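Local coordinates for beta-fructofuranosidase (Arthrobacter, PDB 3WPU), which is a beta-fructofuranosidase of the levansucrase/invertase family, enzymes built on a five-bladed beta-propeller, at residues C276-L281 against E291-V296; T337-I342 against S422-P427. One frame throughout, in Å; residues are numbered along the deposited sequence.

Contact 1 of 2, residues C276-L281 against E291-V296; sequences CNEADL and ETVDDV
Leu281 and Val296 lie alongside each other, their side chains pointing opposite ways. Leu281 CD2 lies 3.9 Å from Val296 CG2, and CD1 of the same leucine rests 4.0 Å from Val296 CG1. The CD2 methyl also covers backbone leading into the second helix. Leu281 CD2 sits 3.5 Å from Glu291 O and 3.7 Å from Val293 N. Val293 meets the other segment with both methyls. Val293 CG1 stands anti to its own backbone N (chi1 165°) and faces Cys276 O at 3.5 Å. Val293 CG2 lies against the peptide joining Asn277 to Glu278. Val293 CG2 also meets Glu278 CG at 3.8 Å, the two side chains roughly perpendicular. Two short helices in the long connection between strands 260-266 and 305-313 pack together here. No hydrogen bond joins the two segments, though Cys276 N bonds to Asn297 OD1 at the end of the second helix. The first helix begins with a capping box. Asp280 N donates to Asn277 OD1 almost in line with the C=O, and Asn277 N donates to Asp280 OD2 (2.8 Å) from the anti side, 26° out of the carboxylate plane. At the second helix Thr292 is the N-cap, Thr292 OG1 accepting from Asp295 N at 3.0 Å. Cys276 is tied to Cys332 by a disulfide. Glu291 OE1 bonds to Tyr283 and forms a salt bridge with Arg30, which also packs on Leu281 and Val296.

Contact 2 of 2, residues T337-I342 against S422-P427; sequences TERPQI and SHYVMP
The side-chain amide of Gln341 grips the backbone of Val425 with two hydrogen bonds. Val425 N donates to Gln341 OE1 at 2.9 Å, almost straight at 175°. Gln341 NE2 returns a bond to Val425 O, also 2.9 Å, meeting a lone pair in the carbonyl plane. Gln341 CG sits between its backbone N and carbonyl carbon (chi1 58°), and the extended chain beyond carries the amide across to the other strand. The two bonds fix the amide's rotation. Arg339 NH1 makes a weak hydrogen bond to Ser422 O at 2.9 Å. The stronger hold on this guanidinium is Thr77 O, which accepts from NH2. Asp76 takes the Ser422 hydroxyl.

Tyr424 packs against both polar side chains. Tyr424 CB lies 3.8 Å above the plane of the Arg339 guanidinium, over its centre, and Tyr424 CD1 is 3.5 Å from Arg339 NH2. Gln341 NE2 lies over one face of the ring, offset toward the rim, with amide and ring planes 21° apart. His423 O is buried beside Arg339 CD at 3.7 Å and has no partner in the model. The axes of strands 340-342 and 423-425 run nearly parallel, 8.4 Å apart, too far for backbone pairing, and side chains span the gap. Parallel inner strands of neighbouring blades, each starting its own antiparallel sheet, are characteristic of a beta-propeller close to its central axis.

Overall arrangement
Contact 1 precedes contact 2 in the sequence. Their centres are 29 Å apart, and their nearest atoms about 12 Å, so they do not touch. Contact 2 lies at the middle of the molecule, its centre about 3 Å from that of the chain. Contact 1 is peripheral, its centre about 30 Å from the same point. Cys332, the disulfide partner of Cys276, lies five residues before residues 337-342, so the chain reaches contact 2 soon after it. A glycerol, probably from the crystallisation liquor, lies about 5 Å from the Ser422 side chain in contact 2. This position is consistent with the central pocket that holds the active site in propellers of this family.

Contact 1 of 2, residues C276-L281 against E291-V296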
loop_
_atom_site.group_PDB
_atom_site.type_symbol
_atom_site.label_atom_id
_atom_site.label_comp_id
_atom_site.label_asym_id
_atom_site.label_seq_id
_atom_site.Cartn_x
_atom_site.Cartn_y
_atom_site.Cartn_z
ATOM N N CYS A 276 3.748 -27.393 -1.528
ATOM C CA CYS A 276 3.730 -26.889 -0.175
ATOM C C CYS A 276 4.270 -27.967 0.752
ATOM O O CYS A 276 4.338 -29.137 0.384
ATOM C CB CYS A 276 2.338 -26.379 0.177
ATOM S SG CYS A 276 2.007 -24.846 -0.747
ATOM N N ASN A 277 4.736 -27.563 1.920
ATOM C CA ASN A 277 5.233 -28.510 2.904
ATOM C C ASN A 277 4.482 -28.363 4.222
ATOM O O ASN A 277 3.541 -27.568 4.317
ATOM C CB ASN A 277 6.746 -28.348 3.076
ATOM C CG ASN A 277 7.145 -26.994 3.623
ATOM O OD1 ASN A 277 6.376 -26.316 4.315
ATOM N ND2 ASN A 277 8.365 -26.584 3.311
ATOM N N GLU A 278 4.880 -29.131 5.235
ATOM C CA GLU A 278 4.181 -29.109 6.524
ATOM C C GLU A 278 4.168 -27.723 7.156
ATOM O O GLU A 278 3.187 -27.344 7.790
ATOM C CB GLU A 278 4.811 -30.106 7.514
ATOM C CG GLU A 278 4.392 -31.536 7.244
ATOM C CD GLU A 278 4.972 -32.524 8.247
ATOM O OE1 GLU A 278 4.817 -33.738 8.015
ATOM O OE2 GLU A 278 5.585 -32.094 9.250
ATOM N N ALA A 279 5.256 -26.981 6.992
ATOM C CA ALA A 279 5.370 -25.654 7.593
ATOM C C ALA A 279 4.420 -24.638 6.942
ATOM O O ALA A 279 3.909 -23.770 7.628
ATOM C CB ALA A 279 6.806 -25.165 7.544
ATOM N N ASP A 280 4.196 -24.765 5.643
ATOM C CA ASP A 280 3.197 -23.938 4.948
ATOM C C ASP A 280 1.792 -24.242 5.474
ATOM O O ASP A 280 0.973 -23.327 5.653
ATOM C CB ASP A 280 3.182 -24.199 3.446
ATOM C CG ASP A 280 4.492 -23.883 2.762
ATOM O OD1 ASP A 280 5.106 -22.824 3.011
ATOM O OD2 ASP A 280 4.878 -24.717 1.932
ATOM N N LEU A 281 1.516 -25.517 5.734
ATOM C CA LEU A 281 0.211 -25.904 6.299
ATOM C C LEU A 281 0.067 -25.398 7.738
ATOM O O LEU A 281 -0.947 -24.801 8.104
ATOM C CB LEU A 281 -0.012 -27.413 6.197
ATOM C CG LEU A 281 -0.656 -27.880 4.903
ATOM C CD1 LEU A 281 0.122 -27.467 3.671
ATOM C CD2 LEU A 281 -0.805 -29.398 4.981
ATOM N N GLU A 291 -4.793 -30.753 7.758
ATOM C CA GLU A 291 -4.832 -31.291 6.395
ATOM C C GLU A 291 -3.540 -32.015 6.131
ATOM O O GLU A 291 -2.542 -31.775 6.809
ATOM C CB GLU A 291 -4.946 -30.171 5.358
ATOM C CG GLU A 291 -6.118 -29.232 5.553
ATOM C CD GLU A 291 -5.990 -28.025 4.658
ATOM O OE1 GLU A 291 -5.139 -27.147 4.954
ATOM O OE2 GLU A 291 -6.765 -27.932 3.680
ATOM N N THR A 292 -3.528 -32.889 5.135
ATOM C CA THR A 292 -2.270 -33.504 4.749
ATOM C C THR A 292 -1.603 -32.702 3.636
ATOM O O THR A 292 -2.283 -32.062 2.824
ATOM C CB THR A 292 -2.439 -34.975 4.309
ATOM O OG1 THR A 292 -3.080 -35.041 3.022
ATOM C CG2 THR A 292 -3.264 -35.739 5.337
ATOM N N VAL A 293 -0.275 -32.744 3.620
ATOM C CA VAL A 293 0.518 -32.149 2.555
ATOM C C VAL A 293 0.055 -32.663 1.187
ATOM O O VAL A 293 -0.156 -31.869 0.250
ATOM C CB VAL A 293 2.042 -32.385 2.780
ATOM C CG1 VAL A 293 2.842 -32.099 1.518
ATOM C CG2 VAL A 293 2.566 -31.528 3.931
ATOM N N ASP A 294 -0.144 -33.977 1.067
ATOM C CA ASP A 294 -0.613 -34.534 -0.209
ATOM C C ASP A 294 -1.965 -33.966 -0.649
ATOM O O ASP A 294 -2.135 -33.612 -1.821
ATOM C CB ASP A 294 -0.682 -36.074 -0.161
ATOM C CG ASP A 294 0.688 -36.732 -0.089
ATOM O OD1 ASP A 294 1.722 -36.078 -0.328
ATOM O OD2 ASP A 294 0.720 -37.955 0.188
ATOM N N ASP A 295 -2.933 -33.866 0.263
ATOM C CA ASP A 295 -4.249 -33.331 -0.123
ATOM C C ASP A 295 -4.164 -31.862 -0.567
ATOM O O ASP A 295 -4.830 -31.444 -1.515
ATOM C CB ASP A 295 -5.264 -33.442 1.018
ATOM C CG ASP A 295 -5.741 -34.874 1.259
ATOM O OD1 ASP A 295 -5.454 -35.775 0.429
ATOM O OD2 ASP A 295 -6.428 -35.078 2.282
ATOM N N VAL A 296 -3.373 -31.064 0.139
ATOM C CA VAL A 296 -3.226 -29.668 -0.251
ATOM C C VAL A 296 -2.520 -29.552 -1.618
ATOM O O VAL A 296 -2.954 -28.796 -2.492
ATOM C CB VAL A 296 -2.495 -28.855 0.838
ATOM C CG1 VAL A 296 -2.170 -27.443 0.351
ATOM C CG2 VAL A 296 -3.368 -28.801 2.093
#

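Contact 2 of 2, residues T337-I342 against S422-P427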
loop_
_atom_site.group_PDB
_atom_site.type_symbol
_atom_site.label_atom_id
_atom_site.label_comp_id
_atom_site.label_asym_id
_atom_site.label_seq_id
_atom_site.Cartn_x
_atom_site.Cartn_y
_atom_site.Cartn_z
ATOM N N THR A 337 0.032 -11.081 -1.918
ATOM C CA THR A 337 0.203 -10.248 -0.758
ATOM C C THR A 337 0.681 -8.900 -1.320
ATOM O O THR A 337 1.872 -8.680 -1.541
ATOM C CB THR A 337 1.273 -10.878 0.163
ATOM O OG1 THR A 337 2.340 -11.364 -0.654
ATOM C CG2 THR A 337 0.697 -12.081 0.913
ATOM N N GLU A 338 -0.266 -8.013 -1.612
ATOM C CA GLU A 338 0.025 -6.795 -2.342
ATOM C C GLU A 338 0.427 -5.626 -1.445
ATOM O O GLU A 338 0.113 -5.619 -0.249
ATOM C CB GLU A 338 -1.210 -6.389 -3.158
ATOM C CG GLU A 338 -1.669 -7.490 -4.068
ATOM C CD GLU A 338 -2.775 -7.038 -4.989
ATOM O OE1 GLU A 338 -2.482 -6.283 -5.939
ATOM O OE2 GLU A 338 -3.905 -7.523 -4.801
ATOM N N ARG A 339 1.059 -4.622 -2.045
ATOM C CA ARG A 339 1.359 -3.380 -1.378
ATOM C C ARG A 339 1.874 -3.490 0.063
ATOM O O ARG A 339 1.341 -2.891 1.009
ATOM C CB ARG A 339 0.131 -2.482 -1.420
ATOM C CG ARG A 339 0.573 -1.087 -1.288
ATOM C CD ARG A 339 -0.532 -0.082 -1.379
ATOM N NE ARG A 339 0.126 1.196 -1.225
ATOM C CZ ARG A 339 -0.423 2.358 -1.498
ATOM N NH1 ARG A 339 -1.708 2.434 -1.911
ATOM N NH2 ARG A 339 0.303 3.434 -1.313
ATOM N N PRO A 340 2.949 -4.251 0.230
ATOM C CA PRO A 340 3.476 -4.402 1.578
ATOM C C PRO A 340 4.098 -3.099 2.093
ATOM O O PRO A 340 4.692 -2.323 1.337
ATOM C CB PRO A 340 4.533 -5.481 1.408
ATOM C CG PRO A 340 5.003 -5.325 0.001
ATOM C CD PRO A 340 3.731 -4.991 -0.767
ATOM N N GLN A 341 3.939 -2.870 3.387
ATOM C CA GLN A 341 4.670 -1.801 4.080
ATOM C C GLN A 341 5.035 -2.284 5.458
ATOM O O GLN A 341 4.391 -3.151 6.012
ATOM C CB GLN A 341 3.845 -0.519 4.203
ATOM C CG GLN A 341 2.523 -0.727 4.929
ATOM C CD GLN A 341 1.638 0.495 4.989
ATOM O OE1 GLN A 341 0.504 0.465 4.457
ATOM N NE2 GLN A 341 2.105 1.560 5.648
ATOM N N ILE A 342 6.102 -1.693 5.997
ATOM C CA ILE A 342 6.544 -1.928 7.353
ATOM C C ILE A 342 6.283 -0.657 8.158
ATOM O O ILE A 342 6.680 0.444 7.759
ATOM C CB ILE A 342 8.037 -2.267 7.408
ATOM C CG1 ILE A 342 8.335 -3.554 6.609
ATOM C CG2 ILE A 342 8.472 -2.411 8.848
ATOM C CD1 ILE A 342 7.856 -4.812 7.238
ATOM N N SER A 422 -6.308 -1.344 -2.047
ATOM C CA SER A 422 -4.983 -0.727 -2.019
ATOM C C SER A 422 -4.796 0.195 -0.818
ATOM O O SER A 422 -4.201 1.287 -0.910
ATOM C CB SER A 422 -4.692 -0.027 -3.343
ATOM O OG SER A 422 -4.695 -0.992 -4.383
ATOM N N HIS A 423 -5.251 -0.285 0.329
ATOM C CA HIS A 423 -5.181 0.471 1.545
ATOM C C HIS A 423 -3.715 0.784 1.880
ATOM O O HIS A 423 -2.785 0.056 1.492
ATOM C CB HIS A 423 -5.705 -0.339 2.715
ATOM C CG HIS A 423 -7.109 -0.830 2.570
ATOM N ND1 HIS A 423 -7.513 -1.678 1.567
ATOM C CD2 HIS A 423 -8.189 -0.636 3.359
ATOM C CE1 HIS A 423 -8.790 -1.979 1.741
ATOM N NE2 HIS A 423 -9.221 -1.357 2.821
ATOM N N TYR A 424 -3.541 1.868 2.610
ATOM C CA TYR A 424 -2.216 2.297 3.035
ATOM C C TYR A 424 -2.345 2.853 4.434
ATOM O O TYR A 424 -3.160 3.740 4.683
ATOM C CB TYR A 424 -1.694 3.356 2.054
ATOM C CG TYR A 424 -0.341 3.879 2.461
ATOM C CD1 TYR A 424 0.820 3.190 2.143
ATOM C CD2 TYR A 424 -0.241 5.045 3.190
ATOM C CE1 TYR A 424 2.061 3.633 2.565
ATOM C CE2 TYR A 424 1.001 5.517 3.606
ATOM C CZ TYR A 424 2.137 4.833 3.283
ATOM O OH TYR A 424 3.400 5.283 3.676
ATOM N N VAL A 425 -1.522 2.322 5.356
ATOM C CA VAL A 425 -1.566 2.704 6.764
ATOM C C VAL A 425 -0.603 3.873 7.011
ATOM O O VAL A 425 0.590 3.779 6.722
ATOM C CB VAL A 425 -1.194 1.515 7.689
ATOM C CG1 VAL A 425 -1.440 1.894 9.133
ATOM C CG2 VAL A 425 -2.000 0.271 7.300
ATOM N N MET A 426 -1.166 4.952 7.543
ATOM C CA MET A 426 -0.507 6.222 7.752
ATOM C C MET A 426 -0.224 6.390 9.233
ATOM O O MET A 426 -0.752 5.654 10.070
ATOM C CB MET A 426 -1.430 7.347 7.276
ATOM C CG MET A 426 -1.856 7.144 5.844
ATOM S SD MET A 426 -2.759 8.506 5.067
ATOM C CE MET A 426 -4.282 8.468 6.021
ATOM N N PRO A 427 0.583 7.399 9.575
ATOM C CA PRO A 427 0.882 7.616 10.985
ATOM C C PRO A 427 -0.377 7.769 11.848
ATOM O O PRO A 427 -1.406 8.330 11.401
ATOM C CB PRO A 427 1.720 8.894 10.956
ATOM C CG PRO A 427 2.399 8.833 9.623
ATOM C CD PRO A 427 1.301 8.350 8.707
#